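PDB 4PZD: 3-Hydroxyacyl-CoA dehydrogenase from Ralstonia eutropha H16, which probably catalyses the NAD-dependent, reversible oxidation of (3S)-3-hydroxyacyl-CoA thioesters, such as 3-hydroxybutyryl-CoA, to their 3-oxoacyl-CoA counterparts. Local coordinates for residues Asn28-Asp33 / Leu80-Ile85; Val86-Thr91 / Lys99-Ile104; Asn111-Ser116 / Arg135-His140. One frame throughout, in Å; residues are numbered along the deposited sequence.

How the interactions relate
The three contacts are built on one sheet of the NAD-binding domain, and NAD provides the reference point. Interactions 1 and 2 both reach the dinucleotide: Asp-33 in the first, Ala-90 and Ile-100 in the second. Their centres are about 12 Å apart, and Leu-80 CD1 packs 4.1 Å from Val-86 CG1. Interaction 3 lies one strand further along, its centre about 10 Å from that of interaction 2. There Val-86 O and Ala-115 N, 2.9 Å apart, are a probable hydrogen bond between neighbouring strands. Segment 135-140 ends in His-140, which touches NAD and is predicted to matter for catalysis. Interactions 1 and 3 meet through Thr-83 to Ile-85 against Val-112 and Ile-113.

Interaction 1: residues Asn28-Asp33 / Leu80-Ile85; sequences NVVMVD and LKATDI. With NAD (nicotinamide-adenine-dinucleotide), chain J.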
loop_
_atom_site.group_PDB
_atom_site.type_symbol
_atom_site.label_atom_id
_atom_site.label_comp_id
_atom_site.label_asym_id
_atom_site.label_seq_id
_atom_site.Cartn_x
_atom_site.Cartn_y
_atom_site.Cartn_z
ATOM N N ASN A 28 -33.939 -0.639 -12.895
ATOM C CA ASN A 28 -34.905 0.337 -12.393
ATOM C C ASN A 28 -34.582 0.689 -10.953
ATOM O O ASN A 28 -34.598 -0.182 -10.080
ATOM C CB ASN A 28 -36.330 -0.229 -12.456
ATOM C CG ASN A 28 -36.662 -0.857 -13.807
ATOM O OD1 ASN A 28 -36.603 -2.088 -13.963
ATOM N ND2 ASN A 28 -37.014 -0.015 -14.792
ATOM N N VAL A 29 -34.270 1.955 -10.702
ATOM C CA VAL A 29 -33.964 2.394 -9.351
ATOM C C VAL A 29 -35.094 3.214 -8.792
ATOM O O VAL A 29 -35.578 4.109 -9.458
ATOM C CB VAL A 29 -32.726 3.296 -9.283
ATOM C CG1 VAL A 29 -32.403 3.601 -7.821
ATOM C CG2 VAL A 29 -31.536 2.661 -9.983
ATOM N N VAL A 30 -35.483 2.913 -7.560
ATOM C CA VAL A 30 -36.425 3.724 -6.790
ATOM C C VAL A 30 -35.633 4.397 -5.665
ATOM O O VAL A 30 -35.329 3.780 -4.635
ATOM C CB VAL A 30 -37.581 2.863 -6.222
ATOM C CG1 VAL A 30 -38.408 3.623 -5.193
ATOM C CG2 VAL A 30 -38.472 2.379 -7.349
ATOM N N MET A 31 -35.284 5.659 -5.870
ATOM C CA MET A 31 -34.439 6.348 -4.924
ATOM C C MET A 31 -35.278 7.192 -3.984
ATOM O O MET A 31 -35.996 8.071 -4.430
ATOM C CB MET A 31 -33.467 7.228 -5.655
ATOM C CG MET A 31 -32.205 7.454 -4.870
ATOM S SD MET A 31 -31.269 8.873 -5.441
ATOM C CE MET A 31 -31.673 8.991 -7.178
ATOM N N VAL A 32 -35.163 6.930 -2.688
ATOM C CA VAL A 32 -35.981 7.589 -1.676
ATOM C C VAL A 32 -35.117 8.498 -0.771
ATOM O O VAL A 32 -34.072 8.074 -0.283
ATOM C CB VAL A 32 -36.724 6.522 -0.839
ATOM C CG1 VAL A 32 -37.605 7.160 0.220
ATOM C CG2 VAL A 32 -37.565 5.631 -1.738
ATOM N N ASP A 33 -35.526 9.754 -0.574
ATOM C CA ASP A 33 -34.922 10.620 0.467
ATOM C C ASP A 33 -36.039 11.306 1.269
ATOM O O ASP A 33 -37.196 10.871 1.196
ATOM C CB ASP A 33 -33.929 11.625 -0.144
ATOM C CG ASP A 33 -32.729 11.886 0.752
ATOM O OD1 ASP A 33 -32.922 11.993 1.980
ATOM O OD2 ASP A 33 -31.596 11.994 0.238
ATOM N N LEU A 80 -41.071 1.360 -2.257
ATOM C CA LEU A 80 -40.137 0.247 -2.174
ATOM C C LEU A 80 -40.806 -1.143 -2.111
ATOM O O LEU A 80 -40.104 -2.152 -2.002
ATOM C CB LEU A 80 -39.225 0.436 -0.952
ATOM C CG LEU A 80 -38.505 1.783 -0.791
ATOM C CD1 LEU A 80 -37.871 1.875 0.586
ATOM C CD2 LEU A 80 -37.456 1.980 -1.868
ATOM N N LYS A 81 -42.139 -1.212 -2.158
ATOM C CA LYS A 81 -42.812 -2.483 -2.472
ATOM C C LYS A 81 -42.583 -2.815 -3.959
ATOM O O LYS A 81 -42.593 -3.975 -4.349
ATOM C CB LYS A 81 -44.312 -2.429 -2.172
ATOM C CG LYS A 81 -44.682 -2.196 -0.712
ATOM C CD LYS A 81 -46.185 -2.377 -0.487
ATOM C CE LYS A 81 -46.707 -1.560 0.695
ATOM N NZ LYS A 81 -46.396 -2.208 1.994
ATOM N N ALA A 82 -42.347 -1.784 -4.772
ATOM C CA ALA A 82 -41.976 -1.959 -6.178
ATOM C C ALA A 82 -40.756 -2.858 -6.357
ATOM O O ALA A 82 -40.597 -3.467 -7.411
ATOM C CB ALA A 82 -41.701 -0.596 -6.835
ATOM N N THR A 83 -39.919 -2.961 -5.325
ATOM C CA THR A 83 -38.496 -3.261 -5.505
ATOM C C THR A 83 -38.064 -4.682 -5.148
ATOM O O THR A 83 -38.621 -5.303 -4.250
ATOM C CB THR A 83 -37.652 -2.299 -4.653
ATOM O OG1 THR A 83 -37.883 -2.567 -3.266
ATOM C CG2 THR A 83 -38.024 -0.851 -4.956
ATOM N N ASP A 84 -37.034 -5.161 -5.848
ATOM C CA ASP A 84 -36.455 -6.500 -5.633
ATOM C C ASP A 84 -35.521 -6.544 -4.399
ATOM O O ASP A 84 -35.347 -7.590 -3.764
ATOM C CB ASP A 84 -35.686 -6.951 -6.891
ATOM C CG ASP A 84 -36.527 -6.867 -8.163
ATOM O OD1 ASP A 84 -37.755 -7.087 -8.085
ATOM O OD2 ASP A 84 -35.963 -6.575 -9.244
ATOM N N ILE A 85 -34.935 -5.393 -4.075
ATOM C CA ILE A 85 -33.954 -5.264 -3.011
ATOM C C ILE A 85 -33.782 -3.782 -2.674
ATOM O O ILE A 85 -33.774 -2.933 -3.567
ATOM C CB ILE A 85 -32.595 -5.830 -3.459
ATOM C CG1 ILE A 85 -31.551 -5.674 -2.355
ATOM C CG2 ILE A 85 -32.105 -5.132 -4.731
ATOM C CD1 ILE A 85 -30.186 -6.193 -2.753
HETATM P PA NAD J . -24.166 12.544 1.909
HETATM O O1A NAD J . -23.907 13.599 2.958
HETATM O O2A NAD J . -23.616 12.758 0.515
HETATM O O5B NAD J . -25.767 12.365 1.810
HETATM C C5B NAD J . -26.524 11.616 2.768
HETATM C C4B NAD J . -27.955 11.456 2.261
HETATM O O4B NAD J . -28.686 10.548 3.105
HETATM C C3B NAD J . -28.699 12.802 2.236
HETATM O O3B NAD J . -29.225 13.122 0.927
HETATM C C2B NAD J . -29.785 12.632 3.292
HETATM O O2B NAD J . -30.989 13.374 3.018
HETATM C C1B NAD J . -29.995 11.112 3.328
HETATM N N9A NAD J . -30.726 10.699 4.576
HETATM C C8A NAD J . -30.437 11.003 5.871
HETATM N N7A NAD J . -31.376 10.463 6.704
HETATM C C5A NAD J . -32.285 9.812 5.951
HETATM C C6A NAD J . -33.534 9.016 6.184
HETATM N N6A NAD J . -34.002 8.811 7.453
HETATM N N1A NAD J . -34.189 8.503 5.094
HETATM C C2A NAD J . -33.731 8.706 3.833
HETATM N N3A NAD J . -32.602 9.414 3.564
HETATM C C4A NAD J . -31.855 9.977 4.552
HETATM O O3 NAD J . -23.686 11.116 2.503
HETATM P PN NAD J . -23.136 9.844 1.665
HETATM O O1N NAD J . -21.711 10.132 1.240
HETATM O O2N NAD J . -24.163 9.432 0.629
HETATM O O5D NAD J . -23.053 8.728 2.838
HETATM C C5D NAD J . -24.063 7.744 3.031
HETATM C C4D NAD J . -23.549 6.569 3.862
HETATM O O4D NAD J . -22.763 5.653 3.084
HETATM C C3D NAD J . -22.636 6.956 5.005
HETATM O O3D NAD J . -23.365 7.394 6.141
HETATM C C2D NAD J . -21.900 5.660 5.235
HETATM O O2D NAD J . -22.737 4.757 5.963
HETATM C C1D NAD J . -21.692 5.082 3.863
HETATM N N1N NAD J . -20.320 5.378 3.359
HETATM C C2N NAD J . -19.911 6.654 3.165
HETATM C C3N NAD J . -18.633 6.965 2.688
HETATM C C7N NAD J . -18.260 8.419 2.486
HETATM O O7N NAD J . -17.227 8.857 2.955
HETATM N N7N NAD J . -19.071 9.222 1.790
HETATM C C4N NAD J . -17.749 5.914 2.406
HETATM C C5N NAD J . -18.177 4.607 2.605
HETATM C C6N NAD J . -19.466 4.362 3.088
#
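Val-30 reaches the 80-85 segment with every carbon of its side chain. Its CB already lies 3.9 Å from Thr-83 CG2. From there the two methyls part. CG1 stands anti to the backbone N (chi1 168°) and meets Leu-80 CD2 at 3.8 Å, whereas CG2, on the branch beside the backbone N, faces Thr-83 CG2 and, more loosely at 4.4 Å, Ala-82 CB. The Val-30 and Thr-83 side chains cross at about a right angle. Leu-80 CD2 is shared, because Val-32 CG2 approaches it to 3.7 Å, so one leucine methyl bridges two valines that project from the same face of strand 28-32.

That strand is the second of a Rossmann fold, and in the sheet strand 5-9 separates it from strand 85-88, into which the 80-85 segment leads. Leu-80 also packs on Val-9 of this intervening strand. No hydrogen bond joins the two segments; the polar contacts lie within the turn and at the strand end. Thr-83 OG1 donates to Leu-80 O at 2.6 Å, the donor tilted 33° from the carbonyl plane; with OG1 so engaged (chi1 67°), CG2 is the branch that faces Val-30.

Just beyond Val-32, Asp-33 receives both hydroxyls of the adenosine ribose: NAD O2B donates to Asp-33 OD1 at 2.6 Å and NAD O3B to Asp-33 OD2 at 2.7 Å. This pairing is the classical mark of a Rossmann site that takes NAD, and OD2 is held additionally by the backbone N of Ala-11, from the glycine-rich loop.

Interaction 2: residues Val86-Thr91 / Lys99-Ile104; sequences VIEAAT and KILKQI. With NAD (nicotinamide-adenine-dinucleotide), chain J.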
loop_
_atom_site.group_PDB
_atom_site.type_symbol
_atom_site.label_atom_id
_atom_site.label_comp_id
_atom_site.label_asym_id
_atom_site.label_seq_id
_atom_site.Cartn_x
_atom_site.Cartn_y
_atom_site.Cartn_z
ATOM N N VAL A 86 -33.628 -3.482 -1.390
ATOM C CA VAL A 86 -33.376 -2.123 -0.942
ATOM C C VAL A 86 -31.986 -2.027 -0.339
ATOM O O VAL A 86 -31.612 -2.841 0.505
ATOM C CB VAL A 86 -34.377 -1.682 0.144
ATOM C CG1 VAL A 86 -34.347 -0.162 0.302
ATOM C CG2 VAL A 86 -35.785 -2.176 -0.180
ATOM N N ILE A 87 -31.247 -1.006 -0.755
ATOM C CA ILE A 87 -29.948 -0.679 -0.190
ATOM C C ILE A 87 -30.054 0.607 0.621
ATOM O O ILE A 87 -30.399 1.642 0.060
ATOM C CB ILE A 87 -28.916 -0.415 -1.306
ATOM C CG1 ILE A 87 -28.734 -1.673 -2.185
ATOM C CG2 ILE A 87 -27.601 0.094 -0.702
ATOM C CD1 ILE A 87 -27.757 -1.490 -3.323
ATOM N N GLU A 88 -29.739 0.533 1.922
ATOM C CA GLU A 88 -29.682 1.703 2.784
ATOM C C GLU A 88 -28.354 2.363 2.571
ATOM O O GLU A 88 -27.341 1.694 2.488
ATOM C CB GLU A 88 -29.851 1.329 4.261
ATOM C CG GLU A 88 -29.842 2.519 5.232
ATOM C CD GLU A 88 -28.438 2.913 5.656
ATOM O OE1 GLU A 88 -27.780 2.090 6.318
ATOM O OE2 GLU A 88 -27.983 4.028 5.326
ATOM N N ALA A 89 -28.362 3.689 2.515
ATOM C CA ALA A 89 -27.190 4.444 2.124
ATOM C C ALA A 89 -27.327 5.906 2.552
ATOM O O ALA A 89 -26.925 6.845 1.852
ATOM C CB ALA A 89 -27.006 4.326 0.614
ATOM N N ALA A 90 -27.877 6.078 3.739
ATOM C CA ALA A 90 -28.284 7.382 4.234
ATOM C C ALA A 90 -27.385 7.904 5.345
ATOM O O ALA A 90 -27.234 9.132 5.469
ATOM C CB ALA A 90 -29.712 7.305 4.730
ATOM N N THR A 91 -26.791 6.993 6.133
ATOM C CA THR A 91 -26.146 7.356 7.408
ATOM C C THR A 91 -25.168 6.321 8.028
ATOM O O THR A 91 -25.448 5.125 8.064
ATOM C CB THR A 91 -27.228 7.669 8.454
ATOM O OG1 THR A 91 -26.629 7.873 9.736
ATOM C CG2 THR A 91 -28.235 6.519 8.554
ATOM N N LYS A 99 -33.367 2.525 12.886
ATOM C CA LYS A 99 -34.684 3.058 12.504
ATOM C C LYS A 99 -35.000 2.871 11.031
ATOM O O LYS A 99 -36.046 2.310 10.683
ATOM C CB LYS A 99 -34.784 4.546 12.821
ATOM C CG LYS A 99 -35.134 4.850 14.270
ATOM C CD LYS A 99 -34.671 6.255 14.654
ATOM C CE LYS A 99 -35.345 6.781 15.919
ATOM N NZ LYS A 99 -35.011 5.973 17.123
ATOM N N ILE A 100 -34.093 3.332 10.180
ATOM C CA ILE A 100 -34.314 3.271 8.743
ATOM C C ILE A 100 -34.539 1.851 8.309
ATOM O O ILE A 100 -35.527 1.574 7.646
ATOM C CB ILE A 100 -33.175 3.906 7.949
ATOM C CG1 ILE A 100 -33.182 5.421 8.171
ATOM C CG2 ILE A 100 -33.327 3.639 6.461
ATOM C CD1 ILE A 100 -31.846 6.070 7.883
ATOM N N LEU A 101 -33.677 0.941 8.745
ATOM C CA LEU A 101 -33.813 -0.481 8.391
ATOM C C LEU A 101 -35.101 -1.126 8.902
ATOM O O LEU A 101 -35.721 -1.934 8.196
ATOM C CB LEU A 101 -32.604 -1.277 8.883
ATOM C CG LEU A 101 -31.244 -0.942 8.243
ATOM C CD1 LEU A 101 -30.153 -1.698 8.982
ATOM C CD2 LEU A 101 -31.189 -1.253 6.750
ATOM N N LYS A 102 -35.521 -0.770 10.110
ATOM C CA LYS A 102 -36.794 -1.267 10.644
ATOM C C LYS A 102 -37.981 -0.766 9.814
ATOM O O LYS A 102 -38.898 -1.515 9.484
ATOM C CB LYS A 102 -36.978 -0.784 12.065
ATOM C CG LYS A 102 -35.967 -1.317 13.058
ATOM C CD LYS A 102 -36.560 -2.449 13.867
ATOM C CE LYS A 102 -35.764 -2.677 15.134
ATOM N NZ LYS A 102 -35.981 -1.583 16.117
ATOM N N GLN A 103 -37.966 0.519 9.499
ATOM C CA GLN A 103 -38.996 1.097 8.650
ATOM C C GLN A 103 -39.042 0.380 7.306
ATOM O O GLN A 103 -40.110 -0.034 6.851
ATOM C CB GLN A 103 -38.705 2.572 8.451
ATOM C CG GLN A 103 -39.786 3.368 7.762
ATOM C CD GLN A 103 -39.257 4.730 7.390
ATOM O OE1 GLN A 103 -38.737 5.442 8.243
ATOM N NE2 GLN A 103 -39.338 5.081 6.107
ATOM N N ILE A 104 -37.873 0.231 6.691
ATOM C CA ILE A 104 -37.736 -0.540 5.455
ATOM C C ILE A 104 -38.230 -1.967 5.637
ATOM O O ILE A 104 -38.961 -2.488 4.807
ATOM C CB ILE A 104 -36.284 -0.623 4.984
ATOM C CG1 ILE A 104 -35.763 0.767 4.605
ATOM C CG2 ILE A 104 -36.184 -1.560 3.786
ATOM C CD1 ILE A 104 -34.255 0.839 4.481
HETATM P PA NAD J . -24.166 12.544 1.909
HETATM O O1A NAD J . -23.907 13.599 2.958
HETATM O O2A NAD J . -23.616 12.758 0.515
HETATM O O5B NAD J . -25.767 12.365 1.810
HETATM C C5B NAD J . -26.524 11.616 2.768
HETATM C C4B NAD J . -27.955 11.456 2.261
HETATM O O4B NAD J . -28.686 10.548 3.105
HETATM C C3B NAD J . -28.699 12.802 2.236
HETATM O O3B NAD J . -29.225 13.122 0.927
HETATM C C2B NAD J . -29.785 12.632 3.292
HETATM O O2B NAD J . -30.989 13.374 3.018
HETATM C C1B NAD J . -29.995 11.112 3.328
HETATM N N9A NAD J . -30.726 10.699 4.576
HETATM C C8A NAD J . -30.437 11.003 5.871
HETATM N N7A NAD J . -31.376 10.463 6.704
HETATM C C5A NAD J . -32.285 9.812 5.951
HETATM C C6A NAD J . -33.534 9.016 6.184
HETATM N N6A NAD J . -34.002 8.811 7.453
HETATM N N1A NAD J . -34.189 8.503 5.094
HETATM C C2A NAD J . -33.731 8.706 3.833
HETATM N N3A NAD J . -32.602 9.414 3.564
HETATM C C4A NAD J . -31.855 9.977 4.552
HETATM O O3 NAD J . -23.686 11.116 2.503
HETATM P PN NAD J . -23.136 9.844 1.665
HETATM O O1N NAD J . -21.711 10.132 1.240
HETATM O O2N NAD J . -24.163 9.432 0.629
HETATM O O5D NAD J . -23.053 8.728 2.838
HETATM C C5D NAD J . -24.063 7.744 3.031
HETATM C C4D NAD J . -23.549 6.569 3.862
HETATM O O4D NAD J . -22.763 5.653 3.084
HETATM C C3D NAD J . -22.636 6.956 5.005
HETATM O O3D NAD J . -23.365 7.394 6.141
HETATM C C2D NAD J . -21.900 5.660 5.235
HETATM O O2D NAD J . -22.737 4.757 5.963
HETATM C C1D NAD J . -21.692 5.082 3.863
HETATM N N1N NAD J . -20.320 5.378 3.359
HETATM C C2N NAD J . -19.911 6.654 3.165
HETATM C C3N NAD J . -18.633 6.965 2.688
HETATM C C7N NAD J . -18.260 8.419 2.486
HETATM O O7N NAD J . -17.227 8.857 2.955
HETATM N N7N NAD J . -19.071 9.222 1.790
HETATM C C4N NAD J . -17.749 5.914 2.406
HETATM C C5N NAD J . -18.177 4.607 2.605
HETATM C C6N NAD J . -19.466 4.362 3.088
#
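Glu-88 meets helix 99-104 with its methylenes while its carboxylate folds back over its own chain. CB lies 3.8 Å from Leu-101 CD2, and CG lies 3.9 Å from Ile-100 CG2, the two side chains crossing at about a right angle. CG is anti to the backbone N, and the bend that follows (chi2 -86°) returns OE2 to the loop after the strand. There it accepts a nearly straight bond from Ala-90 N at 2.6 Å (170° at the hydrogen) and a longer one from Thr-91 N. OE1 forms a salt bridge with Lys-97, so both carboxylate oxygens are engaged and the loop is pinned beside the cofactor.

Ile-100 serves two partners: CD1 touches Thr-91 CG2 at 3.7 Å and approaches NAD N6A at 3.5 Å. Ala-90 CB lies over the same face of the adenine, 3.4 Å from NAD C4A. At the other end, Val-86 CG2 packs on Ile-104 CG2.

Strand 86-88 and helix 99-104 run nearly antiparallel (166°), their axes 9.9 Å apart, as the first two elements of a beta-alpha-beta unit; Ile-100 and Ile-104 also cover Val-9 of strand 5-9, and Leu-101 reaches Ile-114 of strand 113-117.

Interaction 3: residues Asn111-Ser116 / Arg135-His140; sequences NVIIAS and RFIGMH
Ile-114 N donates to Arg-135 O at 3.1 Å, the first of four backbone hydrogen bonds joining 113-116 to 135-140 in parallel register. Ile-137 N returns the bond to Ile-114 O at 3.2 Å. Ser-116 N then donates to Ile-137 O at 3.2 Å, before Met-139 N closes the series on Ser-116 O at 3.0 Å. The alternation, with Ile-114 and Ser-116 each using N and O, is the pattern of adjacent parallel strands; here they are the outer elements of a beta-alpha-beta unit of the Rossmann domain, linked through helix 123-127. Beyond Met-139 the second strand carries His-140, which touches NAD and is predicted to be important for catalytic activity.

Where the strands begin, the link is looser. Arg-135 bends at chi2 and chi3 so that NH1 comes back to Asn-111 O, a weak hydrogen bond at 3.4 Å. Asn-111 ND2 lies over one face of the guanidinium, offset toward its rim, with the amide and guanidinium planes 40° apart. Arg-135 also touches Thr-162 and Thr-163 of helix 161-173.

Packing splits between the sheet's two faces. With Ile-114 and Ser-116 goes Phe-136, whose CG is anti to the backbone N (chi1 -170°); that torsion carries the ring alongside strand 113-116, where CD1 meets Ile-114 CG2 and CZ comes 3.6 Å from Ser-116 CB. Leu-101 of helix 94-107 and Leu-126 of helix 123-127 also pack against Phe-136. On the other face Ile-137 CG2 rests against Ala-115 CB, while Met-139 reaches Val-167 of helix 161-173. The same Ala-115 CB lies 3.7 Å from Met-139 SD.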
loop_
_atom_site.group_PDB
_atom_site.type_symbol
_atom_site.label_atom_id
_atom_site.label_comp_id
_atom_site.label_asym_id
_atom_site.label_seq_id
_atom_site.Cartn_x
_atom_site.Cartn_y
_atom_site.Cartn_z
ATOM N N ASN A 111 -39.345 -11.744 1.471
ATOM C CA ASN A 111 -38.337 -12.334 0.633
ATOM C C ASN A 111 -37.421 -11.309 -0.028
ATOM O O ASN A 111 -36.457 -11.684 -0.718
ATOM C CB ASN A 111 -39.013 -13.215 -0.426
ATOM C CG ASN A 111 -38.377 -14.584 -0.520
ATOM O OD1 ASN A 111 -38.830 -15.532 0.133
ATOM N ND2 ASN A 111 -37.293 -14.688 -1.291
ATOM N N VAL A 112 -37.724 -10.029 0.169
ATOM C CA VAL A 112 -36.914 -8.944 -0.384
ATOM C C VAL A 112 -35.637 -8.854 0.436
ATOM O O VAL A 112 -35.643 -9.041 1.645
ATOM C CB VAL A 112 -37.673 -7.579 -0.382
ATOM C CG1 VAL A 112 -36.717 -6.405 -0.531
ATOM C CG2 VAL A 112 -38.724 -7.543 -1.494
ATOM N N ILE A 113 -34.539 -8.580 -0.243
ATOM C CA ILE A 113 -33.255 -8.462 0.410
ATOM C C ILE A 113 -33.061 -7.035 0.860
ATOM O O ILE A 113 -33.343 -6.097 0.108
ATOM C CB ILE A 113 -32.108 -8.837 -0.539
ATOM C CG1 ILE A 113 -32.128 -10.356 -0.804
ATOM C CG2 ILE A 113 -30.779 -8.373 0.055
ATOM C CD1 ILE A 113 -31.167 -10.832 -1.874
ATOM N N ILE A 114 -32.568 -6.894 2.083
ATOM C CA ILE A 114 -32.181 -5.609 2.614
ATOM C C ILE A 114 -30.648 -5.531 2.834
ATOM O O ILE A 114 -30.046 -6.363 3.530
ATOM C CB ILE A 114 -32.922 -5.348 3.936
ATOM C CG1 ILE A 114 -34.428 -5.557 3.732
ATOM C CG2 ILE A 114 -32.590 -3.956 4.454
ATOM C CD1 ILE A 114 -35.255 -5.362 4.991
ATOM N N ALA A 115 -30.023 -4.531 2.223
ATOM C CA ALA A 115 -28.602 -4.309 2.375
ATOM C C ALA A 115 -28.392 -2.987 3.076
ATOM O O ALA A 115 -29.318 -2.185 3.207
ATOM C CB ALA A 115 -27.916 -4.289 1.023
ATOM N N SER A 116 -27.162 -2.788 3.537
ATOM C CA SER A 116 -26.734 -1.540 4.161
ATOM C C SER A 116 -25.303 -1.255 3.768
ATOM O O SER A 116 -24.423 -2.078 3.973
ATOM C CB SER A 116 -26.853 -1.617 5.690
ATOM O OG SER A 116 -27.139 -0.349 6.262
ATOM N N ARG A 135 -31.952 -12.553 5.245
ATOM C CA ARG A 135 -32.152 -11.747 4.028
ATOM C C ARG A 135 -31.358 -10.432 4.042
ATOM O O ARG A 135 -31.525 -9.618 3.142
ATOM C CB ARG A 135 -33.652 -11.457 3.842
ATOM C CG ARG A 135 -34.458 -12.661 3.375
ATOM C CD ARG A 135 -34.369 -12.804 1.866
ATOM N NE ARG A 135 -33.836 -14.100 1.450
ATOM C CZ ARG A 135 -33.475 -14.407 0.202
ATOM N NH1 ARG A 135 -33.591 -13.523 -0.792
ATOM N NH2 ARG A 135 -32.992 -15.617 -0.050
ATOM N N PHE A 136 -30.500 -10.243 5.055
ATOM C CA PHE A 136 -29.693 -9.034 5.209
ATOM C C PHE A 136 -28.221 -9.241 4.867
ATOM O O PHE A 136 -27.632 -10.247 5.232
ATOM C CB PHE A 136 -29.799 -8.539 6.646
ATOM C CG PHE A 136 -29.206 -7.184 6.856
ATOM C CD1 PHE A 136 -29.930 -6.061 6.584
ATOM C CD2 PHE A 136 -27.918 -7.044 7.316
ATOM C CE1 PHE A 136 -29.381 -4.813 6.763
ATOM C CE2 PHE A 136 -27.359 -5.802 7.497
ATOM C CZ PHE A 136 -28.091 -4.684 7.218
ATOM N N ILE A 137 -27.617 -8.247 4.231
ATOM C CA ILE A 137 -26.212 -8.299 3.896
ATOM C C ILE A 137 -25.576 -6.892 3.821
ATOM O O ILE A 137 -26.243 -5.895 3.521
ATOM C CB ILE A 137 -26.035 -9.001 2.539
ATOM C CG1 ILE A 137 -24.558 -9.306 2.264
ATOM C CG2 ILE A 137 -26.606 -8.139 1.412
ATOM C CD1 ILE A 137 -24.328 -10.197 1.061
ATOM N N GLY A 138 -24.271 -6.833 4.078
ATOM C CA GLY A 138 -23.521 -5.602 4.010
ATOM C C GLY A 138 -22.983 -5.329 2.626
ATOM O O GLY A 138 -22.494 -6.207 1.929
ATOM N N MET A 139 -23.057 -4.086 2.223
ATOM C CA MET A 139 -22.285 -3.655 1.097
ATOM C C MET A 139 -21.402 -2.510 1.557
ATOM O O MET A 139 -21.689 -1.839 2.547
ATOM C CB MET A 139 -23.217 -3.251 -0.025
ATOM C CG MET A 139 -24.135 -4.403 -0.397
ATOM S SD MET A 139 -25.342 -4.034 -1.675
ATOM C CE MET A 139 -24.428 -4.393 -3.175
ATOM N N HIS A 140 -20.291 -2.335 0.872
ATOM C CA HIS A 140 -19.466 -1.176 1.047
ATOM C C HIS A 140 -19.002 -0.830 -0.384
ATOM O O HIS A 140 -18.280 -1.604 -1.022
ATOM C CB HIS A 140 -18.364 -1.505 2.067
ATOM C CG HIS A 140 -17.243 -0.509 2.138
ATOM N ND1 HIS A 140 -17.441 0.853 2.221
ATOM C CD2 HIS A 140 -15.903 -0.692 2.159
ATOM C CE1 HIS A 140 -16.271 1.465 2.256
ATOM N NE2 HIS A 140 -15.323 0.548 2.230
#